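Local coordinates for VP5 (Halorubrum pleomorphic virus 6, PDB 6QGL), which is a viral envelope protein that probably fuses the virion membrane with that of its haloarchaeal host, at residues A107-E112 / N245-I250; T114-F119 / E238-F243; S122-V127 / T179-L184; L183-H188 / E203-E208. One frame throughout, in Å; residues are numbered along the deposited sequence.

Contact 1: A107-E112 / N245-I250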
# COMPACT_ATOMS: atom_id res chain seq x y z
N ALA A 107 -7.11 -26.28 -1.40
CA ALA A 107 -7.47 -25.00 -0.79
C ALA A 107 -6.27 -24.04 -0.88
O ALA A 107 -6.46 -22.90 -1.28
CB ALA A 107 -7.89 -25.19 0.65
N ILE A 108 -5.05 -24.54 -0.56
CA ILE A 108 -3.81 -23.76 -0.65
C ILE A 108 -3.56 -23.36 -2.12
O ILE A 108 -3.27 -22.20 -2.37
CB ILE A 108 -2.56 -24.48 -0.03
CG1 ILE A 108 -2.83 -24.93 1.43
CG2 ILE A 108 -1.31 -23.57 -0.07
CD1 ILE A 108 -1.98 -26.10 1.89
N ASP A 109 -3.74 -24.31 -3.07
CA ASP A 109 -3.54 -24.06 -4.50
C ASP A 109 -4.37 -22.90 -5.01
O ASP A 109 -3.83 -22.02 -5.66
CB ASP A 109 -3.79 -25.33 -5.34
CG ASP A 109 -2.77 -26.43 -5.19
OD1 ASP A 109 -1.70 -26.17 -4.65
OD2 ASP A 109 -3.04 -27.55 -5.62
N SER A 110 -5.68 -22.88 -4.69
CA SER A 110 -6.59 -21.81 -5.10
C SER A 110 -6.23 -20.49 -4.43
O SER A 110 -6.31 -19.45 -5.07
CB SER A 110 -8.03 -22.18 -4.80
OG SER A 110 -8.23 -22.32 -3.41
N TYR A 111 -5.81 -20.53 -3.14
CA TYR A 111 -5.45 -19.33 -2.39
C TYR A 111 -4.15 -18.73 -2.90
O TYR A 111 -4.10 -17.52 -3.14
CB TYR A 111 -5.44 -19.60 -0.87
CG TYR A 111 -5.14 -18.41 0.02
CD1 TYR A 111 -5.70 -17.15 -0.24
CD2 TYR A 111 -4.15 -18.48 0.99
CE1 TYR A 111 -5.37 -16.04 0.53
CE2 TYR A 111 -3.80 -17.37 1.76
CZ TYR A 111 -4.43 -16.15 1.54
OH TYR A 111 -4.09 -15.05 2.28
N GLU A 112 -3.11 -19.56 -3.11
CA GLU A 112 -1.80 -19.15 -3.63
C GLU A 112 -1.92 -18.57 -5.03
O GLU A 112 -1.29 -17.55 -5.31
CB GLU A 112 -0.79 -20.31 -3.60
CG GLU A 112 0.63 -19.89 -3.96
CD GLU A 112 1.72 -20.94 -3.79
OE1 GLU A 112 1.46 -21.96 -3.11
OE2 GLU A 112 2.83 -20.74 -4.35
N ASN A 245 5.94 -22.96 3.99
CA ASN A 245 5.66 -23.19 5.40
C ASN A 245 4.25 -23.75 5.63
O ASN A 245 4.10 -24.61 6.48
CB ASN A 245 5.85 -21.91 6.23
CG ASN A 245 7.28 -21.42 6.35
OD1 ASN A 245 8.26 -22.13 6.11
ND2 ASN A 245 7.43 -20.16 6.73
N VAL A 246 3.25 -23.28 4.86
CA VAL A 246 1.85 -23.73 4.95
C VAL A 246 1.75 -25.19 4.50
O VAL A 246 1.18 -26.00 5.23
CB VAL A 246 0.85 -22.82 4.19
CG1 VAL A 246 -0.56 -23.39 4.22
CG2 VAL A 246 0.85 -21.41 4.76
N ARG A 247 2.30 -25.52 3.32
CA ARG A 247 2.27 -26.87 2.75
C ARG A 247 3.01 -27.89 3.59
O ARG A 247 2.49 -29.00 3.80
CB ARG A 247 2.79 -26.87 1.32
CG ARG A 247 1.84 -26.21 0.36
CD ARG A 247 1.93 -26.86 -1.00
NE ARG A 247 0.77 -26.47 -1.79
CZ ARG A 247 0.74 -25.38 -2.54
NH1 ARG A 247 1.81 -24.60 -2.63
NH2 ARG A 247 -0.36 -25.02 -3.14
N ASN A 248 4.21 -27.54 4.08
CA ASN A 248 5.02 -28.40 4.94
C ASN A 248 4.34 -28.56 6.29
O ASN A 248 4.32 -29.67 6.85
CB ASN A 248 6.44 -27.81 5.12
CG ASN A 248 7.33 -27.82 3.89
OD1 ASN A 248 7.14 -28.58 2.93
ND2 ASN A 248 8.37 -26.99 3.90
N GLY A 249 3.78 -27.46 6.79
CA GLY A 249 3.07 -27.38 8.06
C GLY A 249 1.80 -28.19 8.08
O GLY A 249 1.53 -28.86 9.07
N ILE A 250 1.03 -28.16 6.98
CA ILE A 250 -0.22 -28.91 6.82
C ILE A 250 0.08 -30.40 6.65
O ILE A 250 -0.71 -31.23 7.10
CB ILE A 250 -1.14 -28.30 5.72
CG1 ILE A 250 -1.74 -26.99 6.25
CG2 ILE A 250 -2.25 -29.26 5.27
CD1 ILE A 250 -2.25 -26.13 5.29

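Contact 2: T114-F119 / E238-F243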
# COMPACT_ATOMS: atom_id res chain seq x y z
N THR A 114 -4.52 -17.05 -6.40
CA THR A 114 -5.13 -15.73 -6.26
C THR A 114 -4.10 -14.68 -5.85
O THR A 114 -3.99 -13.66 -6.53
CB THR A 114 -6.35 -15.82 -5.32
OG1 THR A 114 -7.25 -16.80 -5.85
CG2 THR A 114 -7.07 -14.50 -5.16
N VAL A 115 -3.34 -14.94 -4.77
CA VAL A 115 -2.31 -14.05 -4.22
C VAL A 115 -1.21 -13.79 -5.26
O VAL A 115 -0.89 -12.63 -5.51
CB VAL A 115 -1.77 -14.57 -2.85
CG1 VAL A 115 -0.61 -13.72 -2.34
CG2 VAL A 115 -2.87 -14.64 -1.80
N ARG A 116 -0.68 -14.86 -5.88
CA ARG A 116 0.37 -14.75 -6.89
C ARG A 116 -0.10 -14.03 -8.14
O ARG A 116 0.59 -13.12 -8.60
CB ARG A 116 0.96 -16.11 -7.25
CG ARG A 116 1.87 -16.66 -6.18
CD ARG A 116 2.83 -17.68 -6.75
NE ARG A 116 3.49 -18.40 -5.68
CZ ARG A 116 4.65 -18.04 -5.12
NH1 ARG A 116 5.31 -16.98 -5.56
NH2 ARG A 116 5.15 -18.76 -4.12
N THR A 117 -1.29 -14.41 -8.68
CA THR A 117 -1.88 -13.78 -9.86
C THR A 117 -2.04 -12.28 -9.65
O THR A 117 -1.64 -11.52 -10.52
CB THR A 117 -3.19 -14.49 -10.29
OG1 THR A 117 -2.90 -15.85 -10.60
CG2 THR A 117 -3.85 -13.84 -11.50
N ASN A 118 -2.56 -11.85 -8.47
CA ASN A 118 -2.73 -10.43 -8.14
C ASN A 118 -1.40 -9.69 -8.12
O ASN A 118 -1.31 -8.60 -8.69
CB ASN A 118 -3.43 -10.26 -6.79
CG ASN A 118 -4.87 -10.69 -6.77
OD1 ASN A 118 -5.52 -10.89 -7.80
ND2 ASN A 118 -5.39 -10.85 -5.58
N PHE A 119 -0.38 -10.30 -7.50
CA PHE A 119 0.97 -9.76 -7.40
C PHE A 119 1.62 -9.60 -8.78
O PHE A 119 2.08 -8.50 -9.10
CB PHE A 119 1.82 -10.64 -6.46
CG PHE A 119 3.25 -10.19 -6.29
CD1 PHE A 119 3.56 -9.04 -5.57
CD2 PHE A 119 4.30 -10.93 -6.83
CE1 PHE A 119 4.89 -8.63 -5.42
CE2 PHE A 119 5.62 -10.53 -6.67
CZ PHE A 119 5.91 -9.38 -5.96
N GLU A 238 9.39 -13.81 0.06
CA GLU A 238 8.59 -13.92 1.28
C GLU A 238 7.33 -14.74 1.02
O GLU A 238 6.94 -15.55 1.86
CB GLU A 238 8.24 -12.53 1.82
CG GLU A 238 9.33 -11.90 2.67
CD GLU A 238 9.33 -10.38 2.71
OE1 GLU A 238 8.23 -9.78 2.74
OE2 GLU A 238 10.43 -9.79 2.73
N MET A 239 6.72 -14.54 -0.17
CA MET A 239 5.53 -15.26 -0.63
C MET A 239 5.85 -16.75 -0.75
O MET A 239 5.06 -17.58 -0.29
CB MET A 239 5.07 -14.71 -1.98
CG MET A 239 3.59 -14.73 -2.19
SD MET A 239 3.15 -13.75 -3.66
CE MET A 239 3.02 -12.16 -2.96
N ASP A 240 7.04 -17.09 -1.31
CA ASP A 240 7.51 -18.47 -1.46
C ASP A 240 7.68 -19.12 -0.09
O ASP A 240 7.22 -20.25 0.10
CB ASP A 240 8.84 -18.54 -2.24
CG ASP A 240 8.77 -18.19 -3.71
OD1 ASP A 240 7.66 -18.16 -4.26
OD2 ASP A 240 9.83 -17.96 -4.31
N THR A 241 8.29 -18.38 0.86
CA THR A 241 8.53 -18.83 2.24
C THR A 241 7.20 -19.19 2.91
O THR A 241 7.07 -20.29 3.44
CB THR A 241 9.31 -17.75 3.03
OG1 THR A 241 10.52 -17.43 2.34
CG2 THR A 241 9.63 -18.18 4.45
N VAL A 242 6.24 -18.27 2.85
CA VAL A 242 4.90 -18.38 3.44
C VAL A 242 4.16 -19.62 2.91
O VAL A 242 3.72 -20.42 3.73
CB VAL A 242 4.12 -17.05 3.25
CG1 VAL A 242 2.61 -17.24 3.38
CG2 VAL A 242 4.62 -16.00 4.24
N PHE A 243 4.07 -19.81 1.58
CA PHE A 243 3.36 -20.96 1.04
C PHE A 243 4.12 -22.29 1.18
O PHE A 243 3.48 -23.35 1.20
CB PHE A 243 2.91 -20.70 -0.40
CG PHE A 243 1.85 -19.63 -0.51
CD1 PHE A 243 0.56 -19.85 -0.02
CD2 PHE A 243 2.13 -18.41 -1.10
CE1 PHE A 243 -0.42 -18.86 -0.12
CE2 PHE A 243 1.15 -17.42 -1.20
CZ PHE A 243 -0.12 -17.65 -0.71

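Contact 3: S122-V127 / T179-L184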
# COMPACT_ATOMS: atom_id res chain seq x y z
N SER A 122 -0.10 -6.86 -11.11
CA SER A 122 0.31 -5.48 -10.83
C SER A 122 1.69 -5.16 -11.41
O SER A 122 1.91 -4.02 -11.83
CB SER A 122 0.23 -5.16 -9.35
OG SER A 122 1.34 -5.63 -8.61
N TRP A 123 2.60 -6.16 -11.47
CA TRP A 123 3.93 -6.01 -12.08
C TRP A 123 3.73 -5.81 -13.58
O TRP A 123 4.27 -4.86 -14.15
CB TRP A 123 4.83 -7.24 -11.82
CG TRP A 123 6.02 -7.32 -12.74
CD1 TRP A 123 6.12 -8.08 -13.87
CD2 TRP A 123 7.23 -6.56 -12.65
NE1 TRP A 123 7.34 -7.85 -14.48
CE2 TRP A 123 8.05 -6.94 -13.74
CE3 TRP A 123 7.72 -5.61 -11.73
CZ2 TRP A 123 9.32 -6.40 -13.95
CZ3 TRP A 123 8.98 -5.08 -11.94
CH2 TRP A 123 9.76 -5.46 -13.04
N ASN A 124 2.92 -6.69 -14.21
CA ASN A 124 2.59 -6.66 -15.63
C ASN A 124 2.04 -5.31 -16.05
O ASN A 124 2.46 -4.79 -17.08
CB ASN A 124 1.62 -7.78 -15.99
CG ASN A 124 2.27 -9.15 -16.05
OD1 ASN A 124 3.49 -9.32 -15.89
ND2 ASN A 124 1.46 -10.16 -16.31
N GLU A 125 1.14 -4.72 -15.23
CA GLU A 125 0.57 -3.40 -15.51
C GLU A 125 1.62 -2.29 -15.44
O GLU A 125 1.62 -1.41 -16.29
CB GLU A 125 -0.63 -3.11 -14.59
CG GLU A 125 -1.49 -1.93 -15.04
CD GLU A 125 -1.96 -1.93 -16.48
OE1 GLU A 125 -2.53 -2.96 -16.93
OE2 GLU A 125 -1.76 -0.90 -17.17
N THR A 126 2.53 -2.35 -14.43
CA THR A 126 3.61 -1.37 -14.24
C THR A 126 4.50 -1.34 -15.50
O THR A 126 4.78 -0.28 -16.05
CB THR A 126 4.45 -1.74 -12.99
OG1 THR A 126 3.59 -1.88 -11.85
CG2 THR A 126 5.55 -0.73 -12.69
N VAL A 127 4.88 -2.54 -15.94
CA VAL A 127 5.75 -2.83 -17.07
C VAL A 127 5.05 -2.51 -18.42
O VAL A 127 5.72 -2.00 -19.32
CB VAL A 127 6.23 -4.29 -16.90
CG1 VAL A 127 7.09 -4.77 -18.05
CG2 VAL A 127 7.01 -4.41 -15.60
N THR A 179 -2.95 -24.34 -13.68
CA THR A 179 -3.05 -23.37 -14.78
C THR A 179 -1.72 -22.65 -15.01
O THR A 179 -0.86 -22.64 -14.13
CB THR A 179 -4.19 -22.36 -14.54
OG1 THR A 179 -3.88 -21.53 -13.42
CG2 THR A 179 -5.56 -23.03 -14.35
N ASN A 180 -1.58 -22.01 -16.18
CA ASN A 180 -0.40 -21.23 -16.54
C ASN A 180 -0.74 -19.75 -16.55
O ASN A 180 -1.82 -19.37 -17.02
CB ASN A 180 0.16 -21.64 -17.91
CG ASN A 180 0.67 -23.06 -18.01
OD1 ASN A 180 0.56 -23.69 -19.07
ND2 ASN A 180 1.26 -23.60 -16.95
N PHE A 181 0.18 -18.92 -16.04
CA PHE A 181 0.03 -17.46 -16.03
C PHE A 181 1.18 -16.83 -16.80
O PHE A 181 2.33 -17.24 -16.64
CB PHE A 181 -0.04 -16.91 -14.60
CG PHE A 181 -0.27 -15.41 -14.51
CD1 PHE A 181 -1.55 -14.89 -14.63
CD2 PHE A 181 0.79 -14.54 -14.32
CE1 PHE A 181 -1.76 -13.50 -14.58
CE2 PHE A 181 0.57 -13.16 -14.28
CZ PHE A 181 -0.70 -12.65 -14.39
N THR A 182 0.86 -15.83 -17.63
CA THR A 182 1.87 -15.12 -18.41
C THR A 182 2.40 -13.93 -17.61
O THR A 182 1.71 -12.91 -17.47
CB THR A 182 1.36 -14.76 -19.82
OG1 THR A 182 0.98 -15.95 -20.50
CG2 THR A 182 2.41 -14.03 -20.64
N LEU A 183 3.62 -14.07 -17.08
CA LEU A 183 4.34 -13.02 -16.37
C LEU A 183 5.19 -12.31 -17.42
O LEU A 183 5.80 -12.97 -18.27
CB LEU A 183 5.23 -13.63 -15.26
CG LEU A 183 6.23 -12.70 -14.54
CD1 LEU A 183 5.52 -11.77 -13.56
CD2 LEU A 183 7.28 -13.50 -13.82
N LEU A 184 5.20 -10.98 -17.41
CA LEU A 184 5.98 -10.22 -18.38
C LEU A 184 7.37 -9.96 -17.84
O LEU A 184 7.53 -9.38 -16.77
CB LEU A 184 5.29 -8.91 -18.80
CG LEU A 184 3.90 -9.02 -19.46
CD1 LEU A 184 3.28 -7.66 -19.63
CD2 LEU A 184 3.96 -9.75 -20.80

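Contact 4: L183-H188 / E203-E208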
# COMPACT_ATOMS: atom_id res chain seq x y z
N LEU A 183 3.62 -14.07 -17.08
CA LEU A 183 4.34 -13.02 -16.37
C LEU A 183 5.19 -12.31 -17.42
O LEU A 183 5.80 -12.97 -18.27
CB LEU A 183 5.23 -13.63 -15.26
CG LEU A 183 6.23 -12.70 -14.54
CD1 LEU A 183 5.52 -11.77 -13.56
CD2 LEU A 183 7.28 -13.50 -13.82
N LEU A 184 5.20 -10.98 -17.41
CA LEU A 184 5.98 -10.22 -18.38
C LEU A 184 7.37 -9.96 -17.84
O LEU A 184 7.53 -9.38 -16.77
CB LEU A 184 5.29 -8.91 -18.80
CG LEU A 184 3.90 -9.02 -19.46
CD1 LEU A 184 3.28 -7.66 -19.63
CD2 LEU A 184 3.96 -9.75 -20.80
N THR A 185 8.39 -10.44 -18.56
CA THR A 185 9.78 -10.22 -18.22
C THR A 185 10.20 -8.96 -18.95
O THR A 185 10.10 -8.89 -20.18
CB THR A 185 10.64 -11.45 -18.52
OG1 THR A 185 10.22 -12.49 -17.65
CG2 THR A 185 12.13 -11.20 -18.32
N PHE A 186 10.63 -7.95 -18.19
CA PHE A 186 11.05 -6.68 -18.75
C PHE A 186 12.50 -6.71 -19.22
O PHE A 186 13.41 -6.83 -18.40
CB PHE A 186 10.82 -5.53 -17.75
CG PHE A 186 11.26 -4.20 -18.28
CD1 PHE A 186 10.44 -3.47 -19.15
CD2 PHE A 186 12.50 -3.67 -17.95
CE1 PHE A 186 10.87 -2.25 -19.67
CE2 PHE A 186 12.92 -2.46 -18.49
CZ PHE A 186 12.10 -1.75 -19.34
N ARG A 187 12.70 -6.55 -20.53
CA ARG A 187 14.03 -6.46 -21.15
C ARG A 187 14.19 -5.04 -21.69
O ARG A 187 13.24 -4.50 -22.26
CB ARG A 187 14.21 -7.51 -22.26
CG ARG A 187 15.57 -7.44 -22.98
CD ARG A 187 15.83 -8.66 -23.83
NE ARG A 187 17.09 -8.55 -24.58
CZ ARG A 187 18.29 -8.90 -24.12
NH1 ARG A 187 19.36 -8.76 -24.88
NH2 ARG A 187 18.41 -9.39 -22.89
N HIS A 188 15.37 -4.44 -21.49
CA HIS A 188 15.71 -3.09 -21.95
C HIS A 188 17.13 -3.09 -22.51
O HIS A 188 18.07 -3.46 -21.81
CB HIS A 188 15.58 -2.06 -20.81
CG HIS A 188 15.96 -0.67 -21.20
ND1 HIS A 188 15.06 0.18 -21.82
CD2 HIS A 188 17.14 -0.02 -21.05
CE1 HIS A 188 15.72 1.31 -22.03
NE2 HIS A 188 16.97 1.24 -21.58
N GLU A 203 17.44 -7.22 -17.94
CA GLU A 203 16.33 -8.15 -18.13
C GLU A 203 15.98 -8.74 -16.78
O GLU A 203 16.84 -9.40 -16.18
CB GLU A 203 16.66 -9.24 -19.17
CG GLU A 203 15.44 -10.04 -19.58
CD GLU A 203 15.65 -11.11 -20.64
OE1 GLU A 203 16.52 -10.94 -21.51
OE2 GLU A 203 14.91 -12.13 -20.59
N TYR A 204 14.76 -8.48 -16.29
CA TYR A 204 14.31 -8.96 -14.98
C TYR A 204 12.78 -8.97 -14.83
O TYR A 204 12.05 -8.50 -15.71
CB TYR A 204 14.97 -8.15 -13.84
CG TYR A 204 14.52 -6.71 -13.72
CD1 TYR A 204 15.02 -5.73 -14.57
CD2 TYR A 204 13.66 -6.31 -12.70
CE1 TYR A 204 14.62 -4.40 -14.46
CE2 TYR A 204 13.26 -4.99 -12.57
CZ TYR A 204 13.74 -4.04 -13.45
OH TYR A 204 13.34 -2.73 -13.31
N ASN A 205 12.32 -9.53 -13.70
CA ASN A 205 10.92 -9.65 -13.28
C ASN A 205 10.92 -9.83 -11.74
O ASN A 205 12.02 -9.90 -11.18
CB ASN A 205 10.22 -10.83 -14.01
CG ASN A 205 10.89 -12.18 -13.90
OD1 ASN A 205 11.40 -12.58 -12.85
ND2 ASN A 205 10.87 -12.94 -14.98
N PRO A 206 9.77 -9.93 -11.02
CA PRO A 206 9.85 -10.11 -9.56
C PRO A 206 10.57 -11.38 -9.10
O PRO A 206 11.06 -11.41 -7.97
CB PRO A 206 8.38 -10.11 -9.13
CG PRO A 206 7.65 -9.42 -10.21
CD PRO A 206 8.36 -9.84 -11.46
N LYS A 207 10.66 -12.42 -9.97
CA LYS A 207 11.29 -13.70 -9.64
C LYS A 207 12.82 -13.71 -9.71
O LYS A 207 13.47 -14.25 -8.81
CB LYS A 207 10.72 -14.84 -10.50
CG LYS A 207 9.30 -15.26 -10.17
CD LYS A 207 8.87 -16.45 -11.03
CE LYS A 207 7.55 -17.05 -10.62
NZ LYS A 207 7.65 -17.80 -9.34
N GLU A 208 13.41 -13.16 -10.80
CA GLU A 208 14.86 -13.18 -11.02
C GLU A 208 15.37 -12.07 -11.94
O GLU A 208 14.58 -11.46 -12.67
CB GLU A 208 15.29 -14.54 -11.61
CG GLU A 208 14.65 -14.87 -12.96
CD GLU A 208 15.39 -15.84 -13.86
OE1 GLU A 208 16.64 -15.84 -13.84
OE2 GLU A 208 14.71 -16.57 -14.60

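Contact 1: A107-E112 / N245-I250
Arg247 NH1 donates to Glu112 OE1 over 2.7 Å, joining helix 229-257 to helix 97-140 through a buried carboxylate. The oxygen is met on its syn side and sits at the edge of the guanidinium, somewhat tilted from its plane, and the N-H points only roughly at it (142° at the hydrogen). Glu112 gets there because CG stands anti to its backbone N (chi1 -173°) and the chain runs extended beyond it. Its other oxygen, OE2, forms a salt bridge with Arg116 NE. Asp109 is the third member of the network, placing its carboxylate on the NH2 side of Arg247, but the modelled separation there is too small for its details to be trusted.

The helices run almost antiparallel (172°) with axes 11.3 Å apart, a gap spanned by side chains. Arg247 starts off to the side of this gap, and its bend at chi2 brings the guanidinium across it, past Ile108, whose CG2 branch lies over one guanidinium face, 3.5 Å from NH2. The other branch of Ile108 ends in CD1, which meets Ile250 CD1 tip to tip and packs 3.8 Å from Val246 CG1. Ile250 also touches Ala83 of helix 73-92, while Pro176 lies against Asp109, Glu112 and Arg247.

Salt bridges and apolar packing thus share one interface. Glu112, held between Arg247 and Arg116, is probably ionised despite its burial, and Asp109 may add to the balance of charge.

Contact 2: T114-F119 / E238-F243
Val115 and Phe119 meet Met239 in the core of an antiparallel helix pair, helix 97-140 against helix 229-257, whose axes here stand 11.8 Å apart and run almost antiparallel (175°). The packed side is apolar. Met239 turns at chi3 (-87°), which swings its methyl over one face of the Phe119 ring: CE lies 3.9 Å from Phe119 CG, a CH-pi contact, and SD adds an oblique Met-aromatic approach. The same sulfur is 4.0 Å from Val115 CG1, while Val115 CB faces the edge of the Phe243 ring, 4.1 Å from CZ. Trp232 and Val235 close round Phe119, and Val75 of helix 73-92 touches Phe243.

The polar side is the looser one, because there the partly exposed Asp240 borders solvent; Arg116 itself is buried. Arg116 runs extended from CG to NE, sliding past Met239, whose CG covers one guanidinium face, and ends against Asp240. Arg116 NH1 also bonds Tyr120 OH. A single carboxylate oxygen takes both terminal nitrogens of Arg116: Asp240 OD1 receives Arg116 NH2 at 2.6 Å through its anti lone pair, and NH1 only weakly at 2.9 Å.

Contact 3: S122-V127 / T179-L184
Asn124 and Trp123, neighbours on helix 97-140, carry three hydrogen bonds to the backbone of strand 180-189. The Asn124 amide uses both of its ends: OD1 accepts Leu184 N at 2.8 Å in a nearly straight bond (163° at the hydrogen), the donor tilted from the carbonyl plane, and ND2 gives to Thr182 O at 3.0 Å, this time in the plane of that carbonyl. Gripped at two points, the amide is fixed in its rotation. Trp123 adds its indole N-H, NE1 reaching Leu184 O at 2.8 Å within the ring plane and almost in line with the C=O bond.

The Phe181 ring lies almost parallel to the Asn124 amide, with ND2 oblique to it, 3.7 Å from CE2.

Apolar contacts flank these groups. Leu183 CD1 lies 3.8 Å from Trp123 CD1, neither over the face nor at the edge. Leu184 has CG beside its backbone N (chi1 -60°), which lays its side chain across Asn124, CD1 coming 4.0 Å from CB. Val127 CG2 covers the centre of one Trp123 face, and Trp232 meets the indole edge-to-face.

Phe181 and Leu183 pair through their backbone with Val173 and Thr171 of strand 166-174, whereas Thr182 O and Leu184 N turn to Asn124, which takes them as a strand's backbone would. With helix and strand crossing at 42°, this is helix-on-sheet packing in the N-terminal envelope-protein region.

Contact 4: L183-H188 / E203-E208
Phe186 and Tyr204 form an antiparallel hydrogen-bonded pair, with Phe186 N to Tyr204 O at 2.9 Å and Tyr204 N to Phe186 O at 3.0 Å, and the adjoining Arg187 and Glu203 make a non-hydrogen-bonded pair. Glu203 CA adds a C-H...O contact to Phe186 O.

On one face of the sheet the Phe186 and Tyr204 side chains run side by side in the same direction, CD2 of the first 4.1 Å from CE1 of the second, the rings meeting obliquely. Tyr204 OH goes on to the backbone O of Met227, and Phe151 lies against the Phe186 ring. The opposite face is charged. Arg187, extended from CG to NE, brings NH2 to Glu203 OE1 at 2.8 Å, and the carboxylate and guanidinium planes stand nearly perpendicular (83°). Glu203 OE2 pairs with Lys169 NZ, so the buried carboxylate answers two cations and is probably ionised.

Past the paired residues the chain turns. Asn205 takes chi1 of 55°, CG between backbone N and carbonyl carbon, and sends ND2 to Thr185 OG1 at 2.8 Å with the oxygen in the amide plane. That hydroxyl also bonds Thr171 OG1. Leu183 CD1 packs against the Pro206 ring, 4.0 Å from CD.

Asn205 OD1 meanwhile accepts Glu208 N at 2.9 Å, an Asx motif that shapes the turn between strands 201-204 and 209-213. Strands 166-174, 180-189, 201-204 and 209-213 follow in chain order across the sheet, the topology of an antiparallel meander.

Overall arrangement
Contacts 1, 2 and 3 follow one another along helix 97-140. Contacts 1 and 2 join it to helix 229-257 with centres about 10 Å apart, and they touch where Phe243 packs on Tyr111 and Ile108. Contact 3, centred about 13 Å from contact 2, packs the same helix on the sheet; Thr117 CG2 and Phe181 CE1 meet at 3.7 Å between them. Contacts 3 and 4 share Leu183 and Leu184, their centres about 9 Å apart, and the Trp123 indole lies against Tyr204, Asn205 and Pro206. Phe119 CE2 also reaches Pro206 CB at 3.7 Å, linking contacts 2 and 4. Contact 1 stays about 8 Å, nearest atoms, from contacts 3 and 4.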